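Local coordinates for actinorhodin polyketide putative beta-ketoacyl synthase 2 (Streptomyces coelicolor A3, PDB 1TQY), which serves as the chain length factor of the actinorhodin polyketide synthase, a ketosynthase-like subunit that probably helps set the length of the polyketide chain, at residues 10-15 / 256-261; 14-19 / 91-96; 115-120 / 198-203; 360-365 / 385-390. One frame throughout, in Å; residues are numbered along the deposited sequence.

Interaction 1: 10-15 / 256-261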
# COMPACT_ATOMS: atom_id res chain seq x y z
N SER B 10 24.77 -4.49 -2.35
CA SER B 10 24.40 -4.83 -3.76
C SER B 10 23.20 -5.79 -3.81
O SER B 10 23.26 -6.89 -3.28
CB SER B 10 25.60 -5.47 -4.47
OG SER B 10 25.31 -5.72 -5.83
N VAL B 11 22.12 -5.36 -4.46
CA VAL B 11 20.91 -6.18 -4.57
C VAL B 11 20.78 -6.78 -5.96
O VAL B 11 20.73 -6.06 -6.95
CB VAL B 11 19.64 -5.35 -4.27
CG1 VAL B 11 18.40 -6.23 -4.41
CG2 VAL B 11 19.73 -4.77 -2.88
N LEU B 12 20.70 -8.11 -6.03
CA LEU B 12 20.58 -8.77 -7.32
C LEU B 12 19.20 -9.36 -7.57
O LEU B 12 18.45 -9.62 -6.63
CB LEU B 12 21.63 -9.89 -7.43
CG LEU B 12 23.08 -9.51 -7.08
CD1 LEU B 12 23.93 -10.76 -7.04
CD2 LEU B 12 23.62 -8.52 -8.09
N ILE B 13 18.87 -9.55 -8.84
CA ILE B 13 17.61 -10.15 -9.26
C ILE B 13 18.04 -11.57 -9.63
O ILE B 13 18.66 -11.78 -10.68
CB ILE B 13 17.04 -9.49 -10.55
CG1 ILE B 13 17.08 -7.96 -10.45
CG2 ILE B 13 15.62 -10.00 -10.82
CD1 ILE B 13 16.13 -7.37 -9.46
N THR B 14 17.71 -12.54 -8.78
CA THR B 14 18.12 -13.92 -9.03
C THR B 14 17.05 -14.79 -9.67
O THR B 14 17.36 -15.80 -10.31
CB THR B 14 18.56 -14.60 -7.73
OG1 THR B 14 17.55 -14.43 -6.74
CG2 THR B 14 19.86 -13.99 -7.22
N GLY B 15 15.79 -14.41 -9.50
CA GLY B 15 14.72 -15.20 -10.08
C GLY B 15 13.55 -14.35 -10.54
O GLY B 15 13.18 -13.38 -9.89
N HIS B 256 25.18 -18.23 -7.81
CA HIS B 256 26.17 -17.35 -8.41
C HIS B 256 25.68 -16.79 -9.74
O HIS B 256 26.37 -16.03 -10.41
CB HIS B 256 27.48 -18.09 -8.65
CG HIS B 256 28.02 -18.77 -7.43
ND1 HIS B 256 27.44 -19.90 -6.89
CD2 HIS B 256 29.07 -18.46 -6.63
CE1 HIS B 256 28.11 -20.26 -5.81
NE2 HIS B 256 29.10 -19.40 -5.63
N ASP B 257 24.47 -17.17 -10.12
CA ASP B 257 23.91 -16.70 -11.37
C ASP B 257 22.71 -15.80 -11.10
O ASP B 257 21.86 -16.12 -10.27
CB ASP B 257 23.53 -17.91 -12.23
CG ASP B 257 23.15 -17.53 -13.65
OD1 ASP B 257 23.83 -16.65 -14.23
OD2 ASP B 257 22.19 -18.14 -14.18
N ALA B 258 22.65 -14.67 -11.78
CA ALA B 258 21.55 -13.73 -11.61
C ALA B 258 21.22 -13.01 -12.92
O ALA B 258 21.89 -13.22 -13.93
CB ALA B 258 21.88 -12.72 -10.51
N TYR B 259 20.19 -12.18 -12.90
CA TYR B 259 19.77 -11.44 -14.08
C TYR B 259 20.43 -10.07 -14.16
O TYR B 259 20.69 -9.56 -15.24
CB TYR B 259 18.25 -11.27 -14.07
CG TYR B 259 17.49 -12.55 -14.33
CD1 TYR B 259 17.03 -12.87 -15.60
CD2 TYR B 259 17.23 -13.45 -13.29
CE1 TYR B 259 16.33 -14.05 -15.84
CE2 TYR B 259 16.52 -14.64 -13.52
CZ TYR B 259 16.08 -14.92 -14.80
OH TYR B 259 15.37 -16.08 -15.04
N GLY B 260 20.68 -9.48 -13.00
CA GLY B 260 21.30 -8.18 -12.97
C GLY B 260 21.22 -7.60 -11.59
O GLY B 260 20.78 -8.25 -10.64
N GLU B 261 21.65 -6.35 -11.47
CA GLU B 261 21.66 -5.63 -10.21
C GLU B 261 20.68 -4.47 -10.26
O GLU B 261 20.54 -3.81 -11.29
CB GLU B 261 23.06 -5.08 -9.93
CG GLU B 261 23.17 -4.25 -8.67
CD GLU B 261 24.45 -3.41 -8.62
OE1 GLU B 261 25.43 -3.78 -9.29
OE2 GLU B 261 24.47 -2.40 -7.89
O HOH W 1 22.52 -2.68 -5.68

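Interaction 2: 14-19 / 91-96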
# COMPACT_ATOMS: atom_id res chain seq x y z
N THR B 14 17.71 -12.54 -8.78
CA THR B 14 18.12 -13.92 -9.03
C THR B 14 17.05 -14.79 -9.67
O THR B 14 17.36 -15.80 -10.31
CB THR B 14 18.56 -14.60 -7.73
OG1 THR B 14 17.55 -14.43 -6.74
CG2 THR B 14 19.86 -13.99 -7.22
N GLY B 15 15.79 -14.41 -9.50
CA GLY B 15 14.72 -15.20 -10.08
C GLY B 15 13.55 -14.35 -10.54
O GLY B 15 13.18 -13.38 -9.89
N VAL B 16 12.96 -14.71 -11.67
CA VAL B 16 11.83 -13.95 -12.17
C VAL B 16 10.65 -14.86 -12.51
O VAL B 16 10.83 -16.03 -12.82
CB VAL B 16 12.22 -13.10 -13.42
CG1 VAL B 16 13.47 -12.28 -13.12
CG2 VAL B 16 12.44 -13.99 -14.62
N GLY B 17 9.45 -14.30 -12.41
CA GLY B 17 8.25 -15.05 -12.72
C GLY B 17 7.30 -14.15 -13.48
O GLY B 17 6.85 -13.13 -12.95
N VAL B 18 6.98 -14.50 -14.72
CA VAL B 18 6.10 -13.63 -15.49
C VAL B 18 4.78 -14.24 -15.93
O VAL B 18 4.72 -15.39 -16.37
CB VAL B 18 6.81 -13.03 -16.73
CG1 VAL B 18 8.23 -12.60 -16.37
CG2 VAL B 18 6.80 -14.01 -17.86
N VAL B 19 3.72 -13.47 -15.77
CA VAL B 19 2.39 -13.86 -16.18
C VAL B 19 1.89 -12.70 -17.03
O VAL B 19 1.44 -11.67 -16.52
CB VAL B 19 1.48 -14.11 -14.94
CG1 VAL B 19 1.97 -15.35 -14.18
CG2 VAL B 19 1.49 -12.91 -14.00
N LEU B 91 10.66 -18.06 -7.40
CA LEU B 91 11.45 -18.72 -6.37
C LEU B 91 12.20 -19.94 -6.90
O LEU B 91 13.33 -20.20 -6.50
CB LEU B 91 10.56 -19.14 -5.19
CG LEU B 91 10.18 -18.04 -4.20
CD1 LEU B 91 9.17 -18.57 -3.18
CD2 LEU B 91 11.44 -17.55 -3.48
N GLN B 92 11.59 -20.70 -7.81
CA GLN B 92 12.32 -21.85 -8.33
C GLN B 92 13.26 -21.46 -9.47
O GLN B 92 14.21 -22.18 -9.76
CB GLN B 92 11.36 -22.96 -8.76
CG GLN B 92 10.38 -22.61 -9.83
CD GLN B 92 9.32 -23.69 -10.01
OE1 GLN B 92 9.20 -24.30 -11.08
NE2 GLN B 92 8.54 -23.93 -8.96
N ASP B 93 13.03 -20.30 -10.09
CA ASP B 93 13.90 -19.83 -11.16
C ASP B 93 15.23 -19.46 -10.50
O ASP B 93 16.31 -19.62 -11.09
CB ASP B 93 13.30 -18.58 -11.83
CG ASP B 93 14.19 -18.02 -12.93
OD1 ASP B 93 14.20 -16.78 -13.09
OD2 ASP B 93 14.87 -18.80 -13.64
N ALA B 94 15.14 -18.97 -9.27
CA ALA B 94 16.30 -18.57 -8.50
C ALA B 94 16.87 -19.75 -7.72
O ALA B 94 17.86 -19.60 -7.00
CB ALA B 94 15.92 -17.45 -7.53
N LYS B 95 16.24 -20.91 -7.85
CA LYS B 95 16.71 -22.07 -7.12
C LYS B 95 16.74 -21.75 -5.63
O LYS B 95 17.70 -22.07 -4.94
CB LYS B 95 18.11 -22.47 -7.58
CG LYS B 95 18.15 -23.53 -8.66
CD LYS B 95 17.37 -23.11 -9.88
CE LYS B 95 17.18 -24.28 -10.82
NZ LYS B 95 18.49 -24.90 -11.18
N ALA B 96 15.69 -21.10 -5.13
CA ALA B 96 15.62 -20.75 -3.72
C ALA B 96 14.55 -21.59 -3.04
O ALA B 96 13.41 -21.66 -3.51
CB ALA B 96 15.31 -19.27 -3.55

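Interaction 3: 115-120 / 198-203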
# COMPACT_ATOMS: atom_id res chain seq x y z
N GLY B 115 -6.64 -4.42 -6.47
CA GLY B 115 -6.97 -5.41 -5.46
C GLY B 115 -7.80 -6.50 -6.13
O GLY B 115 -7.85 -6.56 -7.36
N GLY B 116 -8.45 -7.34 -5.33
CA GLY B 116 -9.26 -8.40 -5.90
C GLY B 116 -10.61 -7.87 -6.31
O GLY B 116 -11.62 -8.22 -5.71
N PHE B 117 -10.65 -7.04 -7.35
CA PHE B 117 -11.89 -6.43 -7.79
C PHE B 117 -12.96 -7.38 -8.35
O PHE B 117 -14.13 -7.20 -8.04
CB PHE B 117 -11.62 -5.30 -8.78
CG PHE B 117 -12.62 -4.18 -8.71
CD1 PHE B 117 -12.66 -3.35 -7.60
CD2 PHE B 117 -13.58 -4.02 -9.70
CE1 PHE B 117 -13.64 -2.37 -7.48
CE2 PHE B 117 -14.56 -3.04 -9.58
CZ PHE B 117 -14.59 -2.21 -8.47
N ASP B 118 -12.58 -8.37 -9.16
CA ASP B 118 -13.57 -9.30 -9.69
C ASP B 118 -14.27 -9.95 -8.49
O ASP B 118 -15.49 -10.04 -8.43
CB ASP B 118 -12.91 -10.40 -10.53
CG ASP B 118 -13.92 -11.46 -11.00
OD1 ASP B 118 -14.63 -11.23 -12.00
OD2 ASP B 118 -14.00 -12.51 -10.35
N PHE B 119 -13.47 -10.38 -7.52
CA PHE B 119 -14.01 -11.01 -6.33
C PHE B 119 -14.94 -10.07 -5.57
O PHE B 119 -16.06 -10.45 -5.22
CB PHE B 119 -12.88 -11.49 -5.41
CG PHE B 119 -13.33 -12.46 -4.35
CD1 PHE B 119 -14.08 -12.02 -3.25
CD2 PHE B 119 -13.04 -13.81 -4.47
CE1 PHE B 119 -14.54 -12.92 -2.30
CE2 PHE B 119 -13.50 -14.72 -3.51
CZ PHE B 119 -14.25 -14.27 -2.43
N THR B 120 -14.50 -8.85 -5.30
CA THR B 120 -15.35 -7.94 -4.54
C THR B 120 -16.63 -7.54 -5.27
O THR B 120 -17.66 -7.31 -4.63
CB THR B 120 -14.56 -6.68 -4.07
OG1 THR B 120 -15.27 -6.06 -2.99
CG2 THR B 120 -14.43 -5.65 -5.19
N ALA B 198 -8.46 -6.40 -13.71
CA ALA B 198 -9.73 -5.77 -13.43
C ALA B 198 -10.60 -5.94 -14.67
O ALA B 198 -11.12 -4.98 -15.23
CB ALA B 198 -9.53 -4.30 -13.14
N LEU B 199 -10.76 -7.20 -15.07
CA LEU B 199 -11.53 -7.55 -16.25
C LEU B 199 -12.94 -8.04 -16.00
O LEU B 199 -13.36 -9.06 -16.54
CB LEU B 199 -10.75 -8.58 -17.08
CG LEU B 199 -9.42 -8.05 -17.59
CD1 LEU B 199 -8.73 -9.12 -18.42
CD2 LEU B 199 -9.66 -6.79 -18.43
N ASP B 200 -13.67 -7.31 -15.16
CA ASP B 200 -15.05 -7.63 -14.87
C ASP B 200 -15.76 -6.37 -15.35
O ASP B 200 -15.11 -5.35 -15.57
CB ASP B 200 -15.28 -7.80 -13.38
CG ASP B 200 -15.07 -6.52 -12.62
OD1 ASP B 200 -16.07 -5.88 -12.20
OD2 ASP B 200 -13.89 -6.13 -12.45
N PRO B 201 -17.09 -6.42 -15.52
CA PRO B 201 -17.79 -5.22 -15.99
C PRO B 201 -17.52 -3.93 -15.19
O PRO B 201 -17.29 -2.89 -15.78
CB PRO B 201 -19.25 -5.64 -15.93
CG PRO B 201 -19.19 -7.14 -16.15
CD PRO B 201 -18.02 -7.54 -15.30
N TRP B 202 -17.56 -4.01 -13.86
CA TRP B 202 -17.33 -2.82 -13.03
C TRP B 202 -15.89 -2.33 -13.15
O TRP B 202 -15.65 -1.14 -13.37
CB TRP B 202 -17.69 -3.12 -11.57
CG TRP B 202 -17.81 -1.88 -10.68
CD1 TRP B 202 -17.85 -0.56 -11.08
CD2 TRP B 202 -17.91 -1.87 -9.25
NE1 TRP B 202 -17.97 0.26 -9.99
CE2 TRP B 202 -18.01 -0.51 -8.85
CE3 TRP B 202 -17.94 -2.87 -8.27
CZ2 TRP B 202 -18.12 -0.13 -7.50
CZ3 TRP B 202 -18.05 -2.48 -6.92
CH2 TRP B 202 -18.14 -1.13 -6.56
N GLY B 203 -14.95 -3.26 -13.01
CA GLY B 203 -13.54 -2.89 -13.13
C GLY B 203 -13.28 -2.26 -14.50
O GLY B 203 -12.49 -1.33 -14.62
O HOH W 2 -14.87 -10.94 -14.83

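Interaction 4: 360-365 / 385-390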
# COMPACT_ATOMS: atom_id res chain seq x y z
N GLY B 360 21.86 -9.28 -24.58
CA GLY B 360 22.57 -8.37 -25.46
C GLY B 360 21.74 -7.70 -26.56
O GLY B 360 22.30 -7.16 -27.51
N VAL B 361 20.41 -7.73 -26.43
CA VAL B 361 19.54 -7.10 -27.42
C VAL B 361 18.43 -6.29 -26.75
O VAL B 361 17.94 -6.65 -25.68
CB VAL B 361 18.87 -8.15 -28.34
CG1 VAL B 361 19.92 -8.89 -29.14
CG2 VAL B 361 18.04 -9.12 -27.50
N ILE B 362 18.04 -5.18 -27.39
CA ILE B 362 16.98 -4.34 -26.85
C ILE B 362 15.61 -4.78 -27.37
O ILE B 362 15.36 -4.75 -28.58
CB ILE B 362 17.18 -2.84 -27.23
CG1 ILE B 362 18.52 -2.35 -26.66
CG2 ILE B 362 16.02 -2.00 -26.68
CD1 ILE B 362 18.89 -0.92 -27.05
N ALA B 363 14.74 -5.19 -26.45
CA ALA B 363 13.38 -5.63 -26.80
C ALA B 363 12.76 -4.48 -27.59
O ALA B 363 12.81 -3.33 -27.16
CB ALA B 363 12.59 -5.89 -25.53
N PRO B 364 12.15 -4.77 -28.74
CA PRO B 364 11.53 -3.73 -29.58
C PRO B 364 10.14 -3.26 -29.16
O PRO B 364 9.52 -3.83 -28.26
CB PRO B 364 11.51 -4.39 -30.95
CG PRO B 364 11.16 -5.81 -30.61
CD PRO B 364 12.07 -6.08 -29.40
N THR B 365 9.66 -2.21 -29.82
CA THR B 365 8.34 -1.66 -29.55
C THR B 365 7.45 -2.07 -30.72
O THR B 365 7.84 -1.89 -31.88
CB THR B 365 8.35 -0.13 -29.46
OG1 THR B 365 9.34 0.28 -28.51
CG2 THR B 365 6.98 0.39 -29.03
N ARG B 385 17.08 -4.44 -31.27
CA ARG B 385 18.31 -3.79 -31.70
C ARG B 385 19.44 -4.39 -30.88
O ARG B 385 19.46 -4.28 -29.66
CB ARG B 385 18.21 -2.29 -31.46
CG ARG B 385 19.33 -1.48 -32.06
CD ARG B 385 19.19 -0.01 -31.70
NE ARG B 385 17.96 0.58 -32.23
CZ ARG B 385 17.64 1.86 -32.14
NH1 ARG B 385 18.46 2.71 -31.53
NH2 ARG B 385 16.51 2.31 -32.67
N SER B 386 20.38 -5.03 -31.57
CA SER B 386 21.51 -5.67 -30.90
C SER B 386 22.65 -4.71 -30.60
O SER B 386 23.63 -4.64 -31.33
CB SER B 386 22.02 -6.84 -31.76
OG SER B 386 22.24 -6.42 -33.10
N THR B 387 22.51 -3.97 -29.49
CA THR B 387 23.52 -3.00 -29.06
C THR B 387 24.26 -3.50 -27.82
O THR B 387 25.18 -2.83 -27.33
CB THR B 387 22.87 -1.66 -28.67
OG1 THR B 387 22.16 -1.82 -27.43
CG2 THR B 387 21.89 -1.21 -29.73
N ALA B 388 23.85 -4.65 -27.30
CA ALA B 388 24.45 -5.23 -26.10
C ALA B 388 24.51 -4.22 -24.96
O ALA B 388 25.59 -3.88 -24.47
CB ALA B 388 25.85 -5.76 -26.41
N PRO B 389 23.34 -3.71 -24.52
CA PRO B 389 23.28 -2.72 -23.43
C PRO B 389 23.76 -3.33 -22.11
O PRO B 389 23.61 -4.53 -21.88
CB PRO B 389 21.81 -2.34 -23.39
CG PRO B 389 21.13 -3.61 -23.81
CD PRO B 389 21.99 -4.06 -24.98
N ARG B 390 24.33 -2.50 -21.24
CA ARG B 390 24.83 -2.99 -19.96
C ARG B 390 24.11 -2.30 -18.81
O ARG B 390 24.09 -2.79 -17.68
CB ARG B 390 26.33 -2.73 -19.86
CG ARG B 390 27.07 -3.73 -18.99
CD ARG B 390 28.32 -3.13 -18.36
NE ARG B 390 27.99 -2.20 -17.28
CZ ARG B 390 28.88 -1.57 -16.53
NH1 ARG B 390 30.18 -1.77 -16.74
NH2 ARG B 390 28.49 -0.75 -15.56

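Interaction 1: 10-15 / 256-261
An antiparallel pairing within the thiolase-like fold of the ketosynthase family joins strand 11-20 to the 256-261 segment, which leads into strand 260-269. Two backbone bonds hold it: Ile13 N reaches Gly260 O at 2.9 Å, and Tyr259 N reaches Ile13 O at 2.7 Å, almost straight at 174°. Leu12 and Glu261 form a non-hydrogen-bonded pair on one face, where Leu12 CD2 lies 3.9 Å from Glu261 CB. Further along, the methyl of Ala258 packs on Leu12 CB and Thr14 CG2. Tyr259 has CG beside its backbone N (chi1 -71°), which sets the ring edge-on to the strand: Ile13 O is in the ring plane, 3.4 Å from Tyr259 CD2, and Thr14 O is near the same edge beside CE2. Its hydroxyl, probably hydrogen-bonded to Asp93, is directed toward the end of helix 78-93, while helix 345-359 packs on Ile13 and Tyr259. Thr14 OG1 turns from 256-261 to Glu245 of the neighbouring strand 238-246. At the outer end Ser10 OG is 3.7 Å from Glu261 CD, and one water accepts from Val11 N at 3.0 Å and donates to Glu261 OE2 at 3.0 Å.

Interaction 2: 14-19 / 91-96
Asp93, in the last turn of helix 78-93, reaches across to Val16 and Gly15 of strand 11-20. Its CB points toward the strand and passes 3.7 Å from Val16 O. With CG anti to the backbone N (chi1 178°), the carboxylate is carried on toward the backbone between Gly15 and Val16. CG itself lies within van der Waals range of Val16 N. At the tip, OD1 accepts from Val16 N at 2.8 Å with a nearly straight N-H (170°), using the lone pair that faces away from OD2. The same oxygen brushes Gly15 CA at 3.4 Å and Val16 CG2 at 3.6 Å, the Asp93 and Val16 side chains lying side by side and pointing the same way. OD1 has a probable second hydrogen-bond partner in the hydroxyl of Tyr259, so one carboxylate oxygen would link the helix end both to strand 11-20 and to the residues leading into strand 260-269.

Past Asp93 the helix closes in a Schellman motif: Lys95 adopts positive phi (56°), Ala96 N bonds back to Leu91 O, and a weaker bond runs from Lys95 N to Gln92 O. This turn presents Ala94 to the strand. Because Gly15 has no side chain, the Ala94 methyl can settle 3.6 Å from Gly15 CA, and the two CA atoms come within 4.0 Å of each other. The methyl also touches Thr14 OG1 at 3.5 Å, an oxygen hydrogen-bonded to Glu245, and Ala94 CA makes a CA-H...O contact with Thr14 O. Beyond the contact, Ala94 O accepts from Arg253 NH1.

Interaction 3: 115-120 / 198-203
Phe117, in the first turn of helix 117-129, sets its ring obliquely against the indole of Trp202 in the first turn of helix 201-208. Phe117 CZ sits over one face of the indole, toward its rim and 3.4 Å from Trp202 CE3; the ring planes are inclined at 54°, with the Phe117 and six-membered Trp202 centroids 4.8 Å apart. The Phe117 edge is also flanked by Asp200 OD2, 3.5 Å from CD2, and by Gly203 N, 3.5 Å from CE2. Next to it, Asp118 OD1 slides past Asp200 CB, and a water donates both to this oxygen, at 2.9 Å, and to Leu199 O.

Outward from these contacts, His121 ND1 bonds Asp200 OD1, and Arg122 forms a salt bridge with Asp118, which would probably ease the proximity of the two acids. Phe124 meets Trp202 edge-to-face, and an aromatic side chain of the partner subunit also touches the indole. Asp200 has CG between its backbone N and carbonyl carbon (chi1 66°), turning the carboxylate over the helix start for the N-cap bond: Gly203 N-H meets OD1 at 3.0 Å from above the carboxylate plane. The result is an N-capped helix meeting the N-terminal turn of another beside the interface of the heterodimer.

Interaction 4: 360-365 / 385-390
Ile362 and Arg385 form the close-knit part of this contact, their backbones joined both ways. Ile362 N bonds Arg385 O at 2.8 Å, nearly straight at 171° but from above the carbonyl plane; Arg385 N, at a longer 3.2 Å from Ile362 O, lies in the carbonyl plane on a lone pair. The Ile362 side chain fills the inner side. CG1, anti to the carbonyl carbon (chi1 -60°), runs alongside 385-390, bringing CD1 to 3.4 Å from Thr387 OG1 while CG1 itself packs 4.1 Å from Pro389 CG. Pro330 and Thr332 of strand 330-332 also touch this buried isoleucine.

The outer side is looser. Ser386, Thr387 and Ala388 are solvent-exposed; Val361 CG1 meets Ser386 CB at 3.9 Å, and the valine also packs on Trp30 and Leu34. Ala388 N does bond to Gly360 O at 3.0 Å, but the angle at the hydrogen is just 132° and the donor stands well above the carbonyl plane. The Arg385 guanidinium leads away from 360-365 to a salt bridge with Asp378. Gly360, with positive phi, is where the chain leaves helix 345-359. The pairing is a single antiparallel bridge between two loops, residues 385-387 turning at once through an inverse gamma turn centred on Ser386.

In the fold
From the N terminus, strand 11-20 opens both interaction 1 and interaction 2, which share Thr14 and Gly15. Interaction 2 closes first, bringing the end of helix 78-93 onto the strand. Interaction 3 follows in series, joining the starts of helices 117-129 and 201-208, and nests inside the long loop that interaction 1 closes when the chain reaches strand 260-269. Interaction 4 comes last and closes a short loop, tying the exit of helix 345-359 to the approach to strand 391-398. Interactions 1 and 2 touch through Tyr259, which meets Asp93 and Val16. Interaction 3 lies on the opposite side of the chain's centre from interaction 1, about 34 Å away between centres.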